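Local structure of 70 kDa peptidylprolyl isomerase, putative (Plasmodium falciparum, 2FBN) at residues 89-94 / 108-113; 123-128 / 145-150; 39-44 / 61-66. The protein is a putative FK506-binding peptidylprolyl isomerase whose C-terminal tetratricopeptide repeat domain, the part described here, probably binds the C-terminal pentapeptide of Hsp90. All blocks are in the same frame, centred on the assembly; numbering follows the deposited sequence.

Contact 1: 89-94 / 108-113; sequences SCNLNL and IDHASK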
ATOM      1  N   SER A  89     -11.898  -1.081  -9.835  1.00 20.76           N
ATOM      2  CA  SER A  89     -11.321  -0.647 -11.114  1.00 20.98           C
ATOM      3  C   SER A  89      -9.900  -0.099 -10.985  1.00 20.25           C
ATOM      4  O   SER A  89      -8.999  -0.488 -11.736  1.00 19.93           O
ATOM      5  CB  SER A  89     -12.207   0.401 -11.782  1.00 21.55           C
ATOM      6  OG  SER A  89     -13.440  -0.185 -12.144  1.00 25.53           O
ATOM      7  N   CYS A  90      -9.714   0.815 -10.042  1.00 19.19           N
ATOM      8  CA  CYS A  90      -8.403   1.402  -9.813  1.00 18.38           C
ATOM      9  C   CYS A  90      -7.379   0.334  -9.436  1.00 17.17           C
ATOM     10  O   CYS A  90      -6.262   0.332  -9.952  1.00 18.31           O
ATOM     11  CB  CYS A  90      -8.487   2.409  -8.675  1.00 18.47           C
ATOM     12  SG  CYS A  90      -9.272   3.932  -9.229  1.00 20.36           S
ATOM     13  N   ASN A  91      -7.733  -0.550  -8.505  1.00 17.23           N
ATOM     14  CA  ASN A  91      -6.765  -1.574  -8.109  1.00 16.95           C
ATOM     15  C   ASN A  91      -6.468  -2.599  -9.208  1.00 17.17           C
ATOM     16  O   ASN A  91      -5.322  -3.029  -9.359  1.00 17.46           O
ATOM     17  CB  ASN A  91      -7.165  -2.238  -6.810  1.00 17.40           C
ATOM     18  CG  ASN A  91      -6.880  -1.346  -5.617  1.00 18.46           C
ATOM     19  OD1 ASN A  91      -5.708  -1.068  -5.290  1.00 19.38           O
ATOM     20  ND2 ASN A  91      -7.933  -0.900  -4.960  1.00 19.53           N
ATOM     21  N   LEU A  92      -7.495  -2.989  -9.959  1.00 17.42           N
ATOM     22  CA  LEU A  92      -7.281  -3.882 -11.095  1.00 17.74           C
ATOM     23  C   LEU A  92      -6.359  -3.230 -12.124  1.00 17.31           C
ATOM     24  O   LEU A  92      -5.378  -3.838 -12.588  1.00 16.29           O
ATOM     25  CB  LEU A  92      -8.603  -4.253 -11.757  1.00 17.60           C
ATOM     26  CG  LEU A  92      -9.440  -5.374 -11.167  1.00 20.97           C
ATOM     27  CD1 LEU A  92     -10.791  -5.374 -11.866  1.00 24.68           C
ATOM     28  CD2 LEU A  92      -8.724  -6.711 -11.375  1.00 22.94           C
ATOM     29  N   ASN A  93      -6.682  -1.989 -12.495  1.00 17.08           N
ATOM     30  CA  ASN A  93      -5.889  -1.259 -13.485  1.00 17.64           C
ATOM     31  C   ASN A  93      -4.460  -1.053 -12.983  1.00 17.14           C
ATOM     32  O   ASN A  93      -3.506  -1.181 -13.745  1.00 17.04           O
ATOM     33  CB  ASN A  93      -6.544   0.071 -13.882  1.00 18.28           C
ATOM     34  CG  ASN A  93      -7.914  -0.117 -14.520  1.00 20.65           C
ATOM     35  OD1 ASN A  93      -8.269  -1.227 -14.935  1.00 25.22           O
ATOM     36  ND2 ASN A  93      -8.705   0.952 -14.561  1.00 23.73           N
ATOM     37  N   LEU A  94      -4.300  -0.752 -11.692  1.00 15.72           N
ATOM     38  CA  LEU A  94      -2.955  -0.622 -11.156  1.00 15.92           C
ATOM     39  C   LEU A  94      -2.193  -1.953 -11.272  1.00 15.61           C
ATOM     40  O   LEU A  94      -1.003  -1.979 -11.612  1.00 15.62           O
ATOM     41  CB  LEU A  94      -3.003  -0.139  -9.712  1.00 16.12           C
ATOM     42  CG  LEU A  94      -3.217   1.368  -9.517  1.00 16.75           C
ATOM     43  CD1 LEU A  94      -3.570   1.631  -8.078  1.00 18.67           C
ATOM     44  CD2 LEU A  94      -1.976   2.189  -9.958  1.00 17.43           C
ATOM     45  N   ILE A 108       1.162  -7.477  -7.061  1.00 15.33           N
ATOM     46  CA  ILE A 108       0.622  -8.389  -6.062  1.00 15.51           C
ATOM     47  C   ILE A 108      -0.264  -7.624  -5.083  1.00 16.12           C
ATOM     48  O   ILE A 108      -1.382  -8.047  -4.787  1.00 16.46           O
ATOM     49  CB  ILE A 108       1.761  -9.119  -5.311  1.00 15.37           C
ATOM     50  CG1 ILE A 108       2.447 -10.094  -6.265  1.00 15.03           C
ATOM     51  CG2 ILE A 108       1.211  -9.799  -4.053  1.00 15.45           C
ATOM     52  CD1 ILE A 108       3.748 -10.715  -5.728  1.00 15.06           C
ATOM     53  N   ASP A 109       0.240  -6.481  -4.611  1.00 16.29           N
ATOM     54  CA  ASP A 109      -0.492  -5.668  -3.636  1.00 18.02           C
ATOM     55  C   ASP A 109      -1.876  -5.266  -4.149  1.00 17.28           C
ATOM     56  O   ASP A 109      -2.912  -5.476  -3.492  1.00 17.33           O
ATOM     57  CB  ASP A 109       0.322  -4.425  -3.295  1.00 18.54           C
ATOM     58  CG  ASP A 109      -0.377  -3.526  -2.282  1.00 24.70           C
ATOM     59  OD1 ASP A 109      -0.577  -3.963  -1.132  1.00 29.36           O
ATOM     60  OD2 ASP A 109      -0.726  -2.392  -2.642  1.00 30.33           O
ATOM     61  N   HIS A 110      -1.898  -4.712  -5.358  1.00 15.93           N
ATOM     62  CA  HIS A 110      -3.150  -4.207  -5.905  1.00 16.48           C
ATOM     63  C   HIS A 110      -4.146  -5.288  -6.338  1.00 16.09           C
ATOM     64  O   HIS A 110      -5.356  -5.172  -6.074  1.00 16.59           O
ATOM     65  CB  HIS A 110      -2.867  -3.139  -6.967  1.00 16.56           C
ATOM     66  CG  HIS A 110      -2.247  -1.914  -6.371  1.00 16.59           C
ATOM     67  ND1 HIS A 110      -2.990  -0.952  -5.714  1.00 18.47           N
ATOM     68  CD2 HIS A 110      -0.956  -1.534  -6.254  1.00 18.29           C
ATOM     69  CE1 HIS A 110      -2.176  -0.023  -5.233  1.00 20.13           C
ATOM     70  NE2 HIS A 110      -0.936  -0.356  -5.544  1.00 18.91           N
ATOM     71  N   ALA A 111      -3.654  -6.362  -6.966  1.00 16.46           N
ATOM     72  CA  ALA A 111      -4.555  -7.472  -7.299  1.00 17.10           C
ATOM     73  C   ALA A 111      -5.138  -8.054  -6.003  1.00 17.32           C
ATOM     74  O   ALA A 111      -6.324  -8.380  -5.947  1.00 18.87           O
ATOM     75  CB  ALA A 111      -3.829  -8.543  -8.079  1.00 17.28           C
ATOM     76  N   SER A 112      -4.315  -8.141  -4.953  1.00 17.72           N
ATOM     77  CA  SER A 112      -4.771  -8.705  -3.666  1.00 19.06           C
ATOM     78  C   SER A 112      -5.854  -7.819  -3.034  1.00 19.37           C
ATOM     79  O   SER A 112      -6.818  -8.320  -2.421  1.00 19.92           O
ATOM     80  CB  SER A 112      -3.591  -8.920  -2.707  1.00 18.70           C
ATOM     81  OG  SER A 112      -2.700  -9.907  -3.222  1.00 21.47           O
ATOM     82  N   LYS A 113      -5.713  -6.507  -3.211  1.00 19.32           N
ATOM     83  CA  LYS A 113      -6.713  -5.560  -2.725  1.00 19.82           C
ATOM     84  C   LYS A 113      -8.072  -5.731  -3.393  1.00 20.44           C
ATOM     85  O   LYS A 113      -9.110  -5.561  -2.740  1.00 21.30           O
ATOM     86  CB  LYS A 113      -6.217  -4.121  -2.854  1.00 20.00           C
ATOM     87  CG  LYS A 113      -5.201  -3.752  -1.802  1.00 20.96           C
ATOM     88  CD  LYS A 113      -4.625  -2.387  -2.061  1.00 23.94           C
ATOM     89  CE  LYS A 113      -3.685  -2.026  -0.924  1.00 27.04           C
ATOM     90  NZ  LYS A 113      -3.094  -0.709  -1.152  1.00 30.36           N
TER

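Contact 2: 123-128 / 145-150; sequences KALYKL and LYKAAS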
ATOM      1  N   LYS A 123     -10.326 -11.533 -13.042  1.00 23.43           N
ATOM      2  CA  LYS A 123      -9.277 -10.699 -13.603  1.00 24.11           C
ATOM      3  C   LYS A 123      -8.202 -10.491 -12.542  1.00 22.32           C
ATOM      4  O   LYS A 123      -7.010 -10.540 -12.844  1.00 21.61           O
ATOM      5  CB  LYS A 123      -9.858  -9.363 -14.079  1.00 24.21           C
ATOM      6  CG  LYS A 123     -10.709  -9.487 -15.362  1.00 27.81           C
ATOM      7  CD  LYS A 123     -11.316  -8.131 -15.779  1.00 27.91           C
ATOM      8  CE  LYS A 123     -12.766  -7.954 -15.317  1.00 33.39           C
ATOM      9  NZ  LYS A 123     -13.356  -6.629 -15.733  1.00 34.69           N
ATOM     10  N   ALA A 124      -8.627 -10.272 -11.300  1.00 21.15           N
ATOM     11  CA  ALA A 124      -7.656 -10.062 -10.204  1.00 19.98           C
ATOM     12  C   ALA A 124      -6.867 -11.343  -9.898  1.00 19.38           C
ATOM     13  O   ALA A 124      -5.662 -11.302  -9.636  1.00 18.93           O
ATOM     14  CB  ALA A 124      -8.342  -9.562  -8.956  1.00 19.98           C
ATOM     15  N   LEU A 125      -7.555 -12.489  -9.891  1.00 19.22           N
ATOM     16  CA  LEU A 125      -6.862 -13.759  -9.651  1.00 19.23           C
ATOM     17  C   LEU A 125      -5.791 -13.954 -10.727  1.00 19.00           C
ATOM     18  O   LEU A 125      -4.649 -14.350 -10.437  1.00 18.90           O
ATOM     19  CB  LEU A 125      -7.860 -14.925  -9.680  1.00 19.85           C
ATOM     20  CG  LEU A 125      -8.588 -15.276  -8.381  1.00 22.50           C
ATOM     21  CD1 LEU A 125      -9.731 -16.226  -8.683  1.00 24.12           C
ATOM     22  CD2 LEU A 125      -7.622 -15.881  -7.334  1.00 25.00           C
ATOM     23  N   TYR A 126      -6.157 -13.636 -11.970  1.00 19.26           N
ATOM     24  CA  TYR A 126      -5.224 -13.768 -13.093  1.00 19.51           C
ATOM     25  C   TYR A 126      -4.015 -12.836 -12.917  1.00 18.83           C
ATOM     26  O   TYR A 126      -2.849 -13.256 -13.003  1.00 19.07           O
ATOM     27  CB  TYR A 126      -5.939 -13.485 -14.421  1.00 20.85           C
ATOM     28  CG  TYR A 126      -4.970 -13.384 -15.571  1.00 21.76           C
ATOM     29  CD1 TYR A 126      -4.265 -14.508 -16.015  1.00 23.24           C
ATOM     30  CD2 TYR A 126      -4.733 -12.174 -16.203  1.00 24.51           C
ATOM     31  CE1 TYR A 126      -3.352 -14.416 -17.066  1.00 23.08           C
ATOM     32  CE2 TYR A 126      -3.816 -12.082 -17.242  1.00 25.76           C
ATOM     33  CZ  TYR A 126      -3.138 -13.213 -17.664  1.00 23.08           C
ATOM     34  OH  TYR A 126      -2.235 -13.098 -18.704  1.00 26.00           O
ATOM     35  N   LYS A 127      -4.286 -11.563 -12.643  1.00 18.58           N
ATOM     36  CA  LYS A 127      -3.198 -10.592 -12.502  1.00 18.25           C
ATOM     37  C   LYS A 127      -2.314 -10.912 -11.287  1.00 18.27           C
ATOM     38  O   LYS A 127      -1.091 -10.776 -11.344  1.00 17.81           O
ATOM     39  CB  LYS A 127      -3.769  -9.178 -12.416  1.00 19.07           C
ATOM     40  CG  LYS A 127      -4.498  -8.783 -13.702  1.00 19.71           C
ATOM     41  CD  LYS A 127      -5.307  -7.493 -13.524  1.00 23.18           C
ATOM     42  CE  LYS A 127      -6.211  -7.221 -14.744  1.00 23.50           C
ATOM     43  NZ  LYS A 127      -5.461  -7.247 -16.038  1.00 26.24           N
ATOM     44  N   LEU A 128      -2.938 -11.353 -10.199  1.00 17.45           N
ATOM     45  CA  LEU A 128      -2.192 -11.842  -9.034  1.00 16.98           C
ATOM     46  C   LEU A 128      -1.326 -13.057  -9.397  1.00 16.61           C
ATOM     47  O   LEU A 128      -0.157 -13.157  -9.008  1.00 16.07           O
ATOM     48  CB  LEU A 128      -3.151 -12.193  -7.893  1.00 17.05           C
ATOM     49  CG  LEU A 128      -2.503 -12.809  -6.647  1.00 18.35           C
ATOM     50  CD1 LEU A 128      -1.440 -11.894  -6.043  1.00 21.04           C
ATOM     51  CD2 LEU A 128      -3.616 -13.072  -5.651  1.00 18.51           C
ATOM     52  N   LEU A 145      -3.742 -19.300 -10.645  1.00 19.30           N
ATOM     53  CA  LEU A 145      -3.993 -19.506 -12.079  1.00 19.52           C
ATOM     54  C   LEU A 145      -4.867 -20.733 -12.314  1.00 20.97           C
ATOM     55  O   LEU A 145      -5.754 -20.706 -13.177  1.00 21.85           O
ATOM     56  CB  LEU A 145      -2.678 -19.569 -12.864  1.00 19.24           C
ATOM     57  CG  LEU A 145      -1.929 -18.233 -12.914  1.00 17.29           C
ATOM     58  CD1 LEU A 145      -0.502 -18.427 -13.461  1.00 16.97           C
ATOM     59  CD2 LEU A 145      -2.742 -17.165 -13.712  1.00 17.81           C
ATOM     60  N   TYR A 146      -4.644 -21.784 -11.530  1.00 21.83           N
ATOM     61  CA  TYR A 146      -5.510 -22.971 -11.591  1.00 23.87           C
ATOM     62  C   TYR A 146      -6.937 -22.573 -11.237  1.00 23.64           C
ATOM     63  O   TYR A 146      -7.881 -22.980 -11.913  1.00 24.24           O
ATOM     64  CB  TYR A 146      -4.994 -24.093 -10.675  1.00 25.17           C
ATOM     65  CG  TYR A 146      -5.803 -25.374 -10.776  1.00 28.73           C
ATOM     66  CD1 TYR A 146      -5.490 -26.346 -11.730  1.00 30.56           C
ATOM     67  CD2 TYR A 146      -6.886 -25.610  -9.927  1.00 30.68           C
ATOM     68  CE1 TYR A 146      -6.232 -27.524 -11.838  1.00 32.27           C
ATOM     69  CE2 TYR A 146      -7.637 -26.787 -10.033  1.00 31.45           C
ATOM     70  CZ  TYR A 146      -7.299 -27.735 -10.983  1.00 31.67           C
ATOM     71  OH  TYR A 146      -8.036 -28.906 -11.096  1.00 33.08           O
ATOM     72  N   LYS A 147      -7.094 -21.736 -10.214  1.00 23.40           N
ATOM     73  CA  LYS A 147      -8.425 -21.239  -9.842  1.00 23.67           C
ATOM     74  C   LYS A 147      -9.045 -20.389 -10.963  1.00 23.55           C
ATOM     75  O   LYS A 147     -10.213 -20.574 -11.348  1.00 23.61           O
ATOM     76  CB  LYS A 147      -8.369 -20.430  -8.544  1.00 24.41           C
ATOM     77  CG  LYS A 147      -9.751 -20.039  -8.049  1.00 27.04           C
ATOM     78  CD  LYS A 147      -9.711 -19.601  -6.587  1.00 33.26           C
ATOM     79  CE  LYS A 147     -11.106 -19.581  -5.989  1.00 36.41           C
ATOM     80  NZ  LYS A 147     -11.069 -19.332  -4.511  1.00 39.90           N
ATOM     81  N   ALA A 148      -8.254 -19.469 -11.499  1.00 22.52           N
ATOM     82  CA  ALA A 148      -8.736 -18.586 -12.564  1.00 23.38           C
ATOM     83  C   ALA A 148      -9.167 -19.399 -13.788  1.00 23.10           C
ATOM     84  O   ALA A 148     -10.204 -19.099 -14.385  1.00 23.68           O
ATOM     85  CB  ALA A 148      -7.662 -17.576 -12.954  1.00 22.22           C
ATOM     86  N   ALA A 149      -8.356 -20.387 -14.164  1.00 23.95           N
ATOM     87  CA  ALA A 149      -8.653 -21.242 -15.330  1.00 24.81           C
ATOM     88  C   ALA A 149      -9.908 -22.079 -15.072  1.00 25.66           C
ATOM     89  O   ALA A 149     -10.715 -22.313 -15.970  1.00 25.94           O
ATOM     90  CB  ALA A 149      -7.467 -22.127 -15.665  1.00 24.88           C
ATOM     91  N   SER A 150     -10.061 -22.518 -13.827  1.00 26.23           N
ATOM     92  CA  SER A 150     -11.260 -23.263 -13.437  1.00 27.28           C
ATOM     93  C   SER A 150     -12.534 -22.438 -13.584  1.00 27.55           C
ATOM     94  O   SER A 150     -13.571 -22.976 -13.976  1.00 28.67           O
ATOM     95  CB  SER A 150     -11.112 -23.793 -12.014  1.00 27.14           C
ATOM     96  OG  SER A 150     -10.090 -24.775 -11.977  1.00 28.34           O
TER

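Contact 3: 39-44 / 61-66; sequences FDIKEE and YKEALD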
ATOM      1  N   PHE A  39     -14.002   9.058  -9.307  1.00 22.57           N
ATOM      2  CA  PHE A  39     -14.455   8.512 -10.592  1.00 24.01           C
ATOM      3  C   PHE A  39     -13.775   9.265 -11.752  1.00 23.55           C
ATOM      4  O   PHE A  39     -13.231   8.652 -12.668  1.00 23.28           O
ATOM      5  CB  PHE A  39     -15.977   8.583 -10.711  1.00 25.20           C
ATOM      6  CG  PHE A  39     -16.498   8.075 -12.028  1.00 26.23           C
ATOM      7  CD1 PHE A  39     -16.728   6.720 -12.219  1.00 28.44           C
ATOM      8  CD2 PHE A  39     -16.750   8.954 -13.073  1.00 29.25           C
ATOM      9  CE1 PHE A  39     -17.211   6.240 -13.445  1.00 29.85           C
ATOM     10  CE2 PHE A  39     -17.224   8.484 -14.309  1.00 29.77           C
ATOM     11  CZ  PHE A  39     -17.445   7.134 -14.491  1.00 28.59           C
ATOM     12  N   ASP A  40     -13.782  10.594 -11.682  1.00 24.62           N
ATOM     13  CA  ASP A  40     -13.237  11.434 -12.748  1.00 24.57           C
ATOM     14  C   ASP A  40     -11.741  11.208 -12.935  1.00 24.26           C
ATOM     15  O   ASP A  40     -11.240  11.105 -14.071  1.00 23.76           O
ATOM     16  CB  ASP A  40     -13.493  12.906 -12.444  1.00 25.51           C
ATOM     17  CG  ASP A  40     -14.951  13.306 -12.627  1.00 27.40           C
ATOM     18  OD1 ASP A  40     -15.727  12.551 -13.268  1.00 30.85           O
ATOM     19  OD2 ASP A  40     -15.302  14.388 -12.108  1.00 30.26           O
ATOM     20  N   ILE A  41     -11.024  11.124 -11.814  1.00 22.51           N
ATOM     21  CA  ILE A  41      -9.581  10.906 -11.851  1.00 22.06           C
ATOM     22  C   ILE A  41      -9.260   9.494 -12.389  1.00 21.23           C
ATOM     23  O   ILE A  41      -8.309   9.326 -13.168  1.00 21.01           O
ATOM     24  CB  ILE A  41      -8.937  11.203 -10.471  1.00 21.30           C
ATOM     25  CG1 ILE A  41      -9.088  12.709 -10.172  1.00 23.42           C
ATOM     26  CG2 ILE A  41      -7.457  10.795 -10.451  1.00 21.65           C
ATOM     27  CD1 ILE A  41      -8.946  13.080  -8.716  1.00 26.38           C
ATOM     28  N   LYS A  42     -10.071   8.507 -12.004  1.00 21.54           N
ATOM     29  CA  LYS A  42      -9.951   7.156 -12.551  1.00 21.68           C
ATOM     30  C   LYS A  42     -10.062   7.205 -14.087  1.00 22.52           C
ATOM     31  O   LYS A  42      -9.262   6.593 -14.785  1.00 22.81           O
ATOM     32  CB  LYS A  42     -11.006   6.210 -11.959  1.00 21.90           C
ATOM     33  CG  LYS A  42     -10.911   4.774 -12.494  1.00 23.40           C
ATOM     34  CD  LYS A  42     -12.258   4.054 -12.481  1.00 28.98           C
ATOM     35  CE  LYS A  42     -13.350   4.826 -13.205  1.00 31.06           C
ATOM     36  NZ  LYS A  42     -14.259   3.930 -13.973  1.00 33.02           N
ATOM     37  N   GLU A  43     -11.036   7.955 -14.599  1.00 23.45           N
ATOM     38  CA  GLU A  43     -11.190   8.072 -16.054  1.00 24.16           C
ATOM     39  C   GLU A  43      -9.947   8.700 -16.709  1.00 23.69           C
ATOM     40  O   GLU A  43      -9.522   8.270 -17.779  1.00 23.99           O
ATOM     41  CB  GLU A  43     -12.473   8.827 -16.428  1.00 24.39           C
ATOM     42  CG  GLU A  43     -13.757   8.170 -15.925  1.00 29.02           C
ATOM     43  CD  GLU A  43     -14.164   6.937 -16.700  1.00 35.84           C
ATOM     44  OE1 GLU A  43     -13.639   5.842 -16.388  1.00 37.73           O
ATOM     45  OE2 GLU A  43     -15.031   7.053 -17.609  1.00 38.63           O
ATOM     46  N   GLU A  44      -9.346   9.688 -16.057  1.00 23.85           N
ATOM     47  CA  GLU A  44      -8.083  10.259 -16.533  1.00 24.33           C
ATOM     48  C   GLU A  44      -6.973   9.209 -16.607  1.00 24.18           C
ATOM     49  O   GLU A  44      -6.163   9.203 -17.546  1.00 23.51           O
ATOM     50  CB  GLU A  44      -7.614  11.384 -15.621  1.00 24.59           C
ATOM     51  CG  GLU A  44      -8.492  12.630 -15.633  1.00 27.93           C
ATOM     52  CD  GLU A  44      -7.951  13.691 -14.706  1.00 32.10           C
ATOM     53  OE1 GLU A  44      -6.782  14.106 -14.880  1.00 35.80           O
ATOM     54  OE2 GLU A  44      -8.695  14.118 -13.804  1.00 36.82           O
ATOM     55  N   TYR A  61      -4.573   6.671 -10.994  1.00 17.50           N
ATOM     56  CA  TYR A  61      -5.284   5.641 -10.226  1.00 17.42           C
ATOM     57  C   TYR A  61      -5.025   5.780  -8.728  1.00 16.79           C
ATOM     58  O   TYR A  61      -5.937   5.631  -7.928  1.00 17.40           O
ATOM     59  CB  TYR A  61      -4.935   4.239 -10.692  1.00 17.36           C
ATOM     60  CG  TYR A  61      -5.361   3.938 -12.113  1.00 18.17           C
ATOM     61  CD1 TYR A  61      -6.661   4.226 -12.561  1.00 17.01           C
ATOM     62  CD2 TYR A  61      -4.475   3.319 -12.990  1.00 17.16           C
ATOM     63  CE1 TYR A  61      -7.051   3.918 -13.884  1.00 19.22           C
ATOM     64  CE2 TYR A  61      -4.838   3.016 -14.297  1.00 18.02           C
ATOM     65  CZ  TYR A  61      -6.129   3.310 -14.742  1.00 18.32           C
ATOM     66  OH  TYR A  61      -6.463   3.001 -16.055  1.00 20.61           O
ATOM     67  N   LYS A  62      -3.780   6.067  -8.364  1.00 17.25           N
ATOM     68  CA  LYS A  62      -3.449   6.264  -6.946  1.00 17.75           C
ATOM     69  C   LYS A  62      -4.149   7.494  -6.353  1.00 18.08           C
ATOM     70  O   LYS A  62      -4.676   7.452  -5.238  1.00 17.96           O
ATOM     71  CB  LYS A  62      -1.944   6.336  -6.759  1.00 18.07           C
ATOM     72  CG  LYS A  62      -1.306   4.965  -6.887  1.00 20.54           C
ATOM     73  CD  LYS A  62       0.149   4.975  -6.523  1.00 25.69           C
ATOM     74  CE  LYS A  62       0.551   3.546  -6.184  1.00 27.78           C
ATOM     75  NZ  LYS A  62       1.916   3.467  -5.608  1.00 27.40           N
ATOM     76  N   GLU A  63      -4.133   8.601  -7.094  1.00 18.93           N
ATOM     77  CA  GLU A  63      -4.895   9.792  -6.688  1.00 20.63           C
ATOM     78  C   GLU A  63      -6.391   9.492  -6.471  1.00 19.91           C
ATOM     79  O   GLU A  63      -6.990   9.946  -5.490  1.00 20.77           O
ATOM     80  CB  GLU A  63      -4.732  10.886  -7.743  1.00 20.66           C
ATOM     81  CG  GLU A  63      -3.354  11.537  -7.737  1.00 23.26           C
ATOM     82  CD  GLU A  63      -3.179  12.589  -8.842  1.00 24.42           C
ATOM     83  OE1 GLU A  63      -4.089  12.744  -9.683  1.00 29.67           O
ATOM     84  OE2 GLU A  63      -2.118  13.254  -8.845  1.00 31.54           O
ATOM     85  N   ALA A  64      -7.001   8.745  -7.394  1.00 19.56           N
ATOM     86  CA  ALA A  64      -8.395   8.318  -7.242  1.00 18.90           C
ATOM     87  C   ALA A  64      -8.617   7.610  -5.894  1.00 18.54           C
ATOM     88  O   ALA A  64      -9.535   7.947  -5.131  1.00 19.08           O
ATOM     89  CB  ALA A  64      -8.821   7.391  -8.411  1.00 19.20           C
ATOM     90  N   LEU A  65      -7.762   6.626  -5.617  1.00 18.29           N
ATOM     91  CA  LEU A  65      -7.845   5.852  -4.371  1.00 18.18           C
ATOM     92  C   LEU A  65      -7.632   6.709  -3.117  1.00 18.09           C
ATOM     93  O   LEU A  65      -8.217   6.431  -2.062  1.00 17.67           O
ATOM     94  CB  LEU A  65      -6.860   4.684  -4.391  1.00 18.66           C
ATOM     95  CG  LEU A  65      -7.249   3.567  -5.368  1.00 18.78           C
ATOM     96  CD1 LEU A  65      -6.145   2.512  -5.415  1.00 20.76           C
ATOM     97  CD2 LEU A  65      -8.615   2.960  -4.989  1.00 19.08           C
ATOM     98  N   ASP A  66      -6.777   7.728  -3.232  1.00 17.75           N
ATOM     99  CA  ASP A  66      -6.504   8.647  -2.109  1.00 18.25           C
ATOM    100  C   ASP A  66      -7.768   9.354  -1.586  1.00 18.14           C
ATOM    101  O   ASP A  66      -7.847   9.692  -0.399  1.00 18.30           O
ATOM    102  CB  ASP A  66      -5.454   9.673  -2.523  1.00 17.90           C
ATOM    103  CG  ASP A  66      -4.055   9.069  -2.676  1.00 18.70           C
ATOM    104  OD1 ASP A  66      -3.812   7.953  -2.187  1.00 19.78           O
ATOM    105  OD2 ASP A  66      -3.198   9.740  -3.280  1.00 22.31           O
TER

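Contact 1: 89-94 / 108-113
Asn91 and His110 carry the polar part of this helix-helix contact through a single side-chain hydrogen bond. Asn91 ND2 is hydrogen-bonded to the backbone O of Glu87, one turn earlier. With ND2 turned to Glu87 O, the amide presents its oxygen to the ring, consistent with ND1 as the protonated nitrogen. His110 ND1 donates to Asn91 OD1 over 2.8 Å, and an N-H...O angle of 174° makes the bond almost straight. The acceptor lies in the ring plane of His110 and the donor in the carbonyl plane of Asn91, with amide and ring nearly coplanar, 23° apart.

The apolar part is a CH-pi contact. Leu94 CD1 stands over one face of the imidazole, 3.8 Å from the centroid of the His110 ring, and is displaced toward the ND1-CE1 side. Over the opposite face lies Asp109 OD2, an arrangement that would probably stabilise positive charge on the ring. The same carboxylate forms a salt bridge with Lys113, its hydrogen bond weak, with Lys113 NZ 3.3 Å from Asp109 OD2. The extended lysine chain passes the amide on its way there, with Lys113 CD 3.7 Å from Asn91 OD1.

The two helices of this tetratricopeptide repeat hairpin run antiparallel at 148°, their local axes 7.8 Å apart, and CA of Asn91 is 5.0 Å from CA of His110. Helix 54-66 packs on Asn91 and Leu94 through Leu65 and Tyr61, while helix 122-135 meets Ala111 through Leu128, placing the hairpin between its neighbours in the repeat array.

Contact 2: 123-128 / 145-150
This is an apolar packing contact between the two antiparallel helices of a tetratricopeptide repeat, helix 122-135 and helix 138-151, with no hydrogen bond across it. The geometry is that of a helical hairpin: the local axes approach to 8.6 Å and their directions differ by 147°. Summed over both sides, 236 Å² of surface is buried.

The small residue Ala148 sits at the middle of the interface. Its CB points at the opposite helix and lies 4.2 Å from Leu125 CB, and it also faces the backbone beside Tyr126. With only a methyl group at this position, CA of Leu125 comes within 5.9 Å of CA of Ala148.

At one flank, Leu125 CD1 rests against the aliphatic chain of Lys147, touching CG and CD. The lysine reaches it with CG anti to the backbone N (chi1 -173°) and then runs on extended, so that its methylene groups serve the apolar contact while its ammonium group goes elsewhere: Lys147 NZ is hydrogen-bonded to Asn120 OD1. The polar end is thereby satisfied without entering the interface.

Beyond the hairpin, helix 156-173 packs against it, with Ile158 touching both Tyr126 and Ala148 and Cys165 touching Leu145. The phenol end of Tyr126 belongs to that layer as well, its OH hydrogen-bonded to Ser161 OG.

On the other flank, Tyr126 and Leu145 meet. The ring leaves its helix with CG beside the carbonyl carbon (chi1 170°), and the leucine comes to it obliquely with one methyl branch: Leu145 CD2 lies 3.8 Å from Tyr126 CD1 and 4.0 Å from the backbone O of Tyr126.

Contact 3: 39-44 / 61-66
Segments 39-44 and 61-66, on helices 31-50 and 54-66, run nearly antiparallel, at 171°, with local axes 8.0 Å apart and two CA pairs, Ile41 with Ala64 and Lys42 with Tyr61, each at 5.4 Å. Ala64 lets the backbones come this near: its CB lies 4.0 Å from the backbone N of Lys42 and 4.2 Å from Ile41 CG2. That branch of Ile41, CG2, does the touching; it also reaches Ala64 N at 3.7 Å and Glu63 CB at 3.8 Å, crossing the glutamate side chain at about a right angle.

Tyr61 approaches from the other flank. Its CE1 is 3.6 Å from the backbone O of Lys42, an oblique approach to the ring, while Lys42 CG touches the same ring carbon more loosely. The lysine chain then bends at chi3 (54°) and again at chi4, and NZ forms a salt bridge with Glu43 OE1 on its own helix. The hydroxyl of Tyr61 is hydrogen-bonded to Asn46 OD1, one turn beyond Lys42, tying the ring end to helix 31-50.

This helical hairpin is followed by helix 77-100, which packs on helix 54-66 through Asn93 and Leu94 at Tyr61 and through Cys90 at Ala64.

Overall arrangement
The three contacts are successive helical hairpins, in chain order 3, 1, 2. The centre of contact 1 is about 2 Å from the centre of the chain and about 13 Å from the centres of the other two. Contact 1 touches both. Toward contact 3, Leu94 CG lies 3.5 Å from Tyr61 CB and Cys90 SG 3.6 Å from Ala64 CB; toward contact 2, Leu92 CD2 lies 3.6 Å from Ala124 N. Contacts 2 and 3 lie on opposite sides of the chain's centre, about 25 Å apart between centres and about 10 Å between nearest atoms, and do not touch; contact 1 lies between them, consistent with the stacked helical hairpins of a tetratricopeptide repeat domain.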